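Local coordinates for transcriptional regulator (Pyrococcus horikoshii, PDB 1UDD), which is of unknown function but belongs, as a TenA homologue, to the all-helical TENA/THI-4/PQQC family and forms an assembly of four chains, at residues Arg55-Ile60 and Thr131-Cys136; Tyr66-Glu71 and Arg179-Ser184. All blocks are in the same frame, centred on the assembly; numbering follows the deposited sequence.

Interaction 1. Residues Arg55-Ile60 and Thr131-Cys136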
# COMPACT_ATOMS: atom_id res chain seq x y z
N ARG A 55 -7.74 6.26 -8.50
CA ARG A 55 -6.71 5.50 -7.78
C ARG A 55 -6.88 5.63 -6.29
O ARG A 55 -6.77 4.64 -5.56
CB ARG A 55 -5.29 5.98 -8.13
CG ARG A 55 -4.77 5.54 -9.47
CD ARG A 55 -3.31 5.99 -9.71
NE ARG A 55 -3.07 6.00 -11.15
CZ ARG A 55 -2.96 4.91 -11.88
NH1 ARG A 55 -3.04 3.72 -11.30
NH2 ARG A 55 -2.86 5.00 -13.20
N ALA A 56 -7.11 6.85 -5.82
CA ALA A 56 -7.24 7.06 -4.38
C ALA A 56 -8.49 6.35 -3.85
O ALA A 56 -8.45 5.74 -2.77
CB ALA A 56 -7.27 8.57 -4.05
N LEU A 57 -9.59 6.41 -4.60
CA LEU A 57 -10.80 5.73 -4.16
C LEU A 57 -10.58 4.23 -4.08
O LEU A 57 -11.10 3.58 -3.17
CB LEU A 57 -11.97 6.03 -5.10
CG LEU A 57 -12.56 7.43 -4.90
CD1 LEU A 57 -13.49 7.79 -6.07
CD2 LEU A 57 -13.30 7.48 -3.58
N ALA A 58 -9.81 3.68 -5.03
CA ALA A 58 -9.55 2.25 -5.04
C ALA A 58 -8.79 1.86 -3.76
O ALA A 58 -9.14 0.89 -3.10
CB ALA A 58 -8.76 1.85 -6.29
N VAL A 59 -7.74 2.61 -3.42
CA VAL A 59 -6.98 2.29 -2.20
C VAL A 59 -7.89 2.39 -0.96
O VAL A 59 -7.90 1.49 -0.11
CB VAL A 59 -5.77 3.21 -2.03
CG1 VAL A 59 -5.10 2.93 -0.70
CG2 VAL A 59 -4.79 3.01 -3.17
N ILE A 60 -8.64 3.47 -0.84
CA ILE A 60 -9.54 3.60 0.31
C ILE A 60 -10.48 2.38 0.36
O ILE A 60 -10.65 1.75 1.40
CB ILE A 60 -10.38 4.89 0.24
CG1 ILE A 60 -9.47 6.11 0.33
CG2 ILE A 60 -11.42 4.89 1.38
CD1 ILE A 60 -10.22 7.42 0.23
N THR A 131 -11.38 12.28 3.77
CA THR A 131 -11.22 13.70 4.06
C THR A 131 -10.27 14.34 3.04
O THR A 131 -10.39 15.53 2.72
CB THR A 131 -10.67 13.91 5.50
OG1 THR A 131 -11.59 13.36 6.44
CG2 THR A 131 -10.50 15.43 5.82
N ALA A 132 -9.34 13.56 2.50
CA ALA A 132 -8.43 14.13 1.51
C ALA A 132 -9.15 14.35 0.19
O ALA A 132 -8.66 15.08 -0.67
CB ALA A 132 -7.24 13.24 1.30
N LEU A 133 -10.32 13.74 0.04
CA LEU A 133 -11.10 13.88 -1.19
C LEU A 133 -12.30 14.82 -1.06
O LEU A 133 -12.92 15.20 -2.05
CB LEU A 133 -11.63 12.52 -1.63
CG LEU A 133 -10.63 11.37 -1.75
CD1 LEU A 133 -11.35 10.12 -2.30
CD2 LEU A 133 -9.47 11.77 -2.66
N LEU A 134 -12.62 15.20 0.17
CA LEU A 134 -13.77 16.07 0.42
C LEU A 134 -13.62 17.46 -0.19
O LEU A 134 -14.56 17.98 -0.80
CB LEU A 134 -14.03 16.14 1.93
CG LEU A 134 -15.38 16.71 2.37
CD1 LEU A 134 -16.53 15.92 1.72
CD2 LEU A 134 -15.46 16.65 3.87
N PRO A 135 -12.45 18.10 -0.04
CA PRO A 135 -12.36 19.42 -0.66
C PRO A 135 -12.74 19.30 -2.13
O PRO A 135 -13.45 20.15 -2.67
CB PRO A 135 -10.90 19.80 -0.45
CG PRO A 135 -10.56 19.11 0.88
CD PRO A 135 -11.22 17.76 0.72
N CYS A 136 -12.29 18.23 -2.78
CA CYS A 136 -12.62 18.01 -4.19
C CYS A 136 -14.12 17.99 -4.43
O CYS A 136 -14.68 18.90 -5.05
CB CYS A 136 -12.03 16.69 -4.69
SG CYS A 136 -12.85 16.08 -6.20

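Interaction 2. Residues Tyr66-Glu71 and Arg179-Ser184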
# COMPACT_ATOMS: atom_id res chain seq x y z
N TYR A 66 -16.84 -3.92 4.61
CA TYR A 66 -18.03 -4.04 3.78
C TYR A 66 -19.17 -3.58 4.69
O TYR A 66 -19.13 -3.80 5.90
CB TYR A 66 -18.22 -5.50 3.37
CG TYR A 66 -19.45 -5.74 2.55
CD1 TYR A 66 -20.66 -6.07 3.15
CD2 TYR A 66 -19.43 -5.57 1.16
CE1 TYR A 66 -21.83 -6.21 2.41
CE2 TYR A 66 -20.60 -5.71 0.40
CZ TYR A 66 -21.79 -6.03 1.04
OH TYR A 66 -22.95 -6.16 0.31
N PRO A 67 -20.20 -2.93 4.14
CA PRO A 67 -20.48 -2.55 2.75
C PRO A 67 -19.88 -1.24 2.26
O PRO A 67 -20.05 -0.89 1.09
CB PRO A 67 -22.00 -2.50 2.72
CG PRO A 67 -22.28 -1.83 4.04
CD PRO A 67 -21.38 -2.64 4.98
N LEU A 68 -19.23 -0.48 3.14
CA LEU A 68 -18.65 0.79 2.71
C LEU A 68 -17.68 0.57 1.54
O LEU A 68 -17.61 1.39 0.62
CB LEU A 68 -17.93 1.49 3.87
CG LEU A 68 -17.19 2.78 3.48
CD1 LEU A 68 -18.12 3.72 2.72
CD2 LEU A 68 -16.69 3.48 4.74
N MET A 69 -16.95 -0.53 1.59
CA MET A 69 -16.00 -0.86 0.52
C MET A 69 -16.72 -0.94 -0.83
O MET A 69 -16.19 -0.49 -1.86
CB MET A 69 -15.34 -2.20 0.82
CG MET A 69 -14.53 -2.73 -0.34
SD MET A 69 -14.67 -4.53 -0.43
CE MET A 69 -13.63 -4.96 0.96
N ALA A 70 -17.91 -1.52 -0.83
CA ALA A 70 -18.67 -1.65 -2.07
C ALA A 70 -19.15 -0.29 -2.56
O ALA A 70 -19.11 -0.00 -3.75
CB ALA A 70 -19.86 -2.59 -1.86
N GLU A 71 -19.58 0.55 -1.62
CA GLU A 71 -20.06 1.90 -1.91
C GLU A 71 -18.92 2.69 -2.53
O GLU A 71 -19.11 3.46 -3.47
CB GLU A 71 -20.53 2.58 -0.61
CG GLU A 71 -21.31 3.86 -0.81
CD GLU A 71 -21.70 4.54 0.51
OE1 GLU A 71 -21.97 3.83 1.50
OE2 GLU A 71 -21.74 5.80 0.55
N ARG A 179 -19.89 13.39 3.52
CA ARG A 179 -19.79 14.12 4.78
C ARG A 179 -20.39 13.34 5.94
O ARG A 179 -19.89 13.42 7.07
CB ARG A 179 -20.45 15.50 4.66
CG ARG A 179 -19.64 16.47 3.81
CD ARG A 179 -19.88 17.94 4.14
NE ARG A 179 -20.94 18.54 3.33
CZ ARG A 179 -22.21 18.23 3.46
NH1 ARG A 179 -22.56 17.33 4.36
NH2 ARG A 179 -23.13 18.77 2.66
N LYS A 180 -21.44 12.56 5.67
CA LYS A 180 -22.07 11.78 6.71
C LYS A 180 -21.12 10.70 7.21
O LYS A 180 -21.01 10.45 8.40
CB LYS A 180 -23.36 11.13 6.20
CG LYS A 180 -23.97 10.14 7.19
CD LYS A 180 -25.29 9.59 6.68
CE LYS A 180 -25.98 8.69 7.70
NZ LYS A 180 -27.36 8.34 7.27
N ILE A 181 -20.42 10.07 6.27
CA ILE A 181 -19.48 9.06 6.66
C ILE A 181 -18.39 9.67 7.54
O ILE A 181 -18.10 9.17 8.62
CB ILE A 181 -18.86 8.39 5.44
CG1 ILE A 181 -19.95 7.55 4.74
CG2 ILE A 181 -17.69 7.51 5.87
CD1 ILE A 181 -19.55 7.01 3.37
N ILE A 182 -17.80 10.77 7.09
CA ILE A 182 -16.77 11.41 7.89
C ILE A 182 -17.34 11.88 9.24
O ILE A 182 -16.71 11.70 10.29
CB ILE A 182 -16.14 12.61 7.13
CG1 ILE A 182 -15.33 12.09 5.94
CG2 ILE A 182 -15.28 13.45 8.08
CD1 ILE A 182 -14.94 13.16 4.96
N ASP A 183 -18.55 12.43 9.23
CA ASP A 183 -19.13 12.94 10.48
C ASP A 183 -19.59 11.90 11.49
O ASP A 183 -19.73 12.23 12.67
CB ASP A 183 -20.29 13.90 10.18
CG ASP A 183 -19.80 15.24 9.67
OD1 ASP A 183 -18.80 15.75 10.23
OD2 ASP A 183 -20.40 15.80 8.73
N SER A 184 -19.80 10.67 11.06
CA SER A 184 -20.25 9.62 11.99
C SER A 184 -19.05 8.93 12.64
O SER A 184 -19.21 7.95 13.35
CB SER A 184 -21.11 8.58 11.26
OG SER A 184 -20.33 7.82 10.35

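Interaction 1. Residues Arg55-Ile60 and Thr131-Cys136
Leu-133 is the hub of this contact. Its side chain reaches from helix 126-146 to Ala-56, Leu-57 and Ile-60 on helix 36-63. Its two methyl branches divide the work. CD1 of Leu-133 meets CD2 of Leu-57 at 3.5 Å, the closest approach between the segments, and lies 3.9 Å from Leu-57 CG. The same CD1 is 3.9 Å from CD1 of Ile-60. CD2 of Leu-133, the other branch, rests against CB of Ala-56 at 4.1 Å.

The side chains approach in different ways. Those of Leu-57 and Leu-133 pass each other at a slant, CD2 against CD1. Ile-60 and Leu-133 meet tip to tip. With CG1 placed anti to the carbonyl carbon (chi1 -65°) and CD1 extended beyond it (chi2 178°), Ile-60 presents its terminal methyl to the leucine. Ala-56 adds a single methyl that points at the partner helix.

This is helix-helix packing inside the haem-oxygenase-like helical bundle of the TENA/THI-4/PQQC family. The two local axes come within 11.2 Å and run at 146°, roughly antiparallel. At that spacing one long side chain bridges the interface, and Leu-133 supplies more than half of the 138 Å² buried. The helix is kinked just after it. Pro-135 has no N-H to give to the previous turn, and the N of Cys-136 also lacks that bond. Leu-134 N keeps a weak bond to Thr-131 O, 3.4 Å long.

All four touching residues are buried, and their contacts are purely apolar. Helix 68-79 also packs here, with Leu-75 and Ala-76 against Leu-57 and Leu-72 against Ile-60. Elsewhere on helix 36-63, Ala-58 packs on Ala-58 of the second subunit.

Interaction 2. Residues Tyr66-Glu71 and Arg179-Ser184
Two helix ends meet here in the haem-oxygenase-like helical bundle of the TENA/THI-4/PQQC family. Leu-68 and Glu-71 lie on the first turn of helix 68-79, and Ile-181 on the last turn of helix 169-183. Ile-181 carries the contact through one atom. Its CD1 touches CD1 of Leu-68 at 3.6 Å, the two side chains crossing at a slant. Leu-68 turns CG away from its own backbone N (chi1 175°), which directs the side chain to helix 169-183 and sets CD1 against Ile-181.

Glu-71 and Ile-181 reach toward each other from their two helices. The glutamate chain is extended, and OE2 of Glu-71 ends 3.8 Å from the same CD1 of Ile-181. This is a van der Waals contact of a carboxylate oxygen, from an exposed residue, with a methyl group. Leu-68 also packs on Ile-126, and Ile-181 on Leu-130, both of helix 126-146.

The approach to helix 68-79 includes a cis peptide bond before Pro-67. There CB of Pro-67 sits 3.7 Å above the plane of the Tyr-66 ring, over its centre. At the other helix end, Ser-184 leaves helical geometry, and its OG donates to Ile-181 O at 3.1 Å, tilted 29° from the carbonyl plane.

Interaction 1 is a core contact, and interaction 2 is a surface one. Their centres are about 12 Å apart, on the same side of the centre of the chain. Interaction 1 joins the bodies of helices 36-63 and 126-146 through hydrocarbon alone. Interaction 2 joins the ends of helices 68-79 and 169-183, and brings in a carboxylate oxygen of an exposed residue. The pairs are neighbours: helix 68-79 follows helix 36-63 in the chain, and Ile-182 packs its CD1 on Thr-131 OG1 and on Leu-134 CD2, each at 3.7 Å. Arg-179 also touches Leu-134. Segments 55-60 and 66-71 both have residues that reach the second subunit.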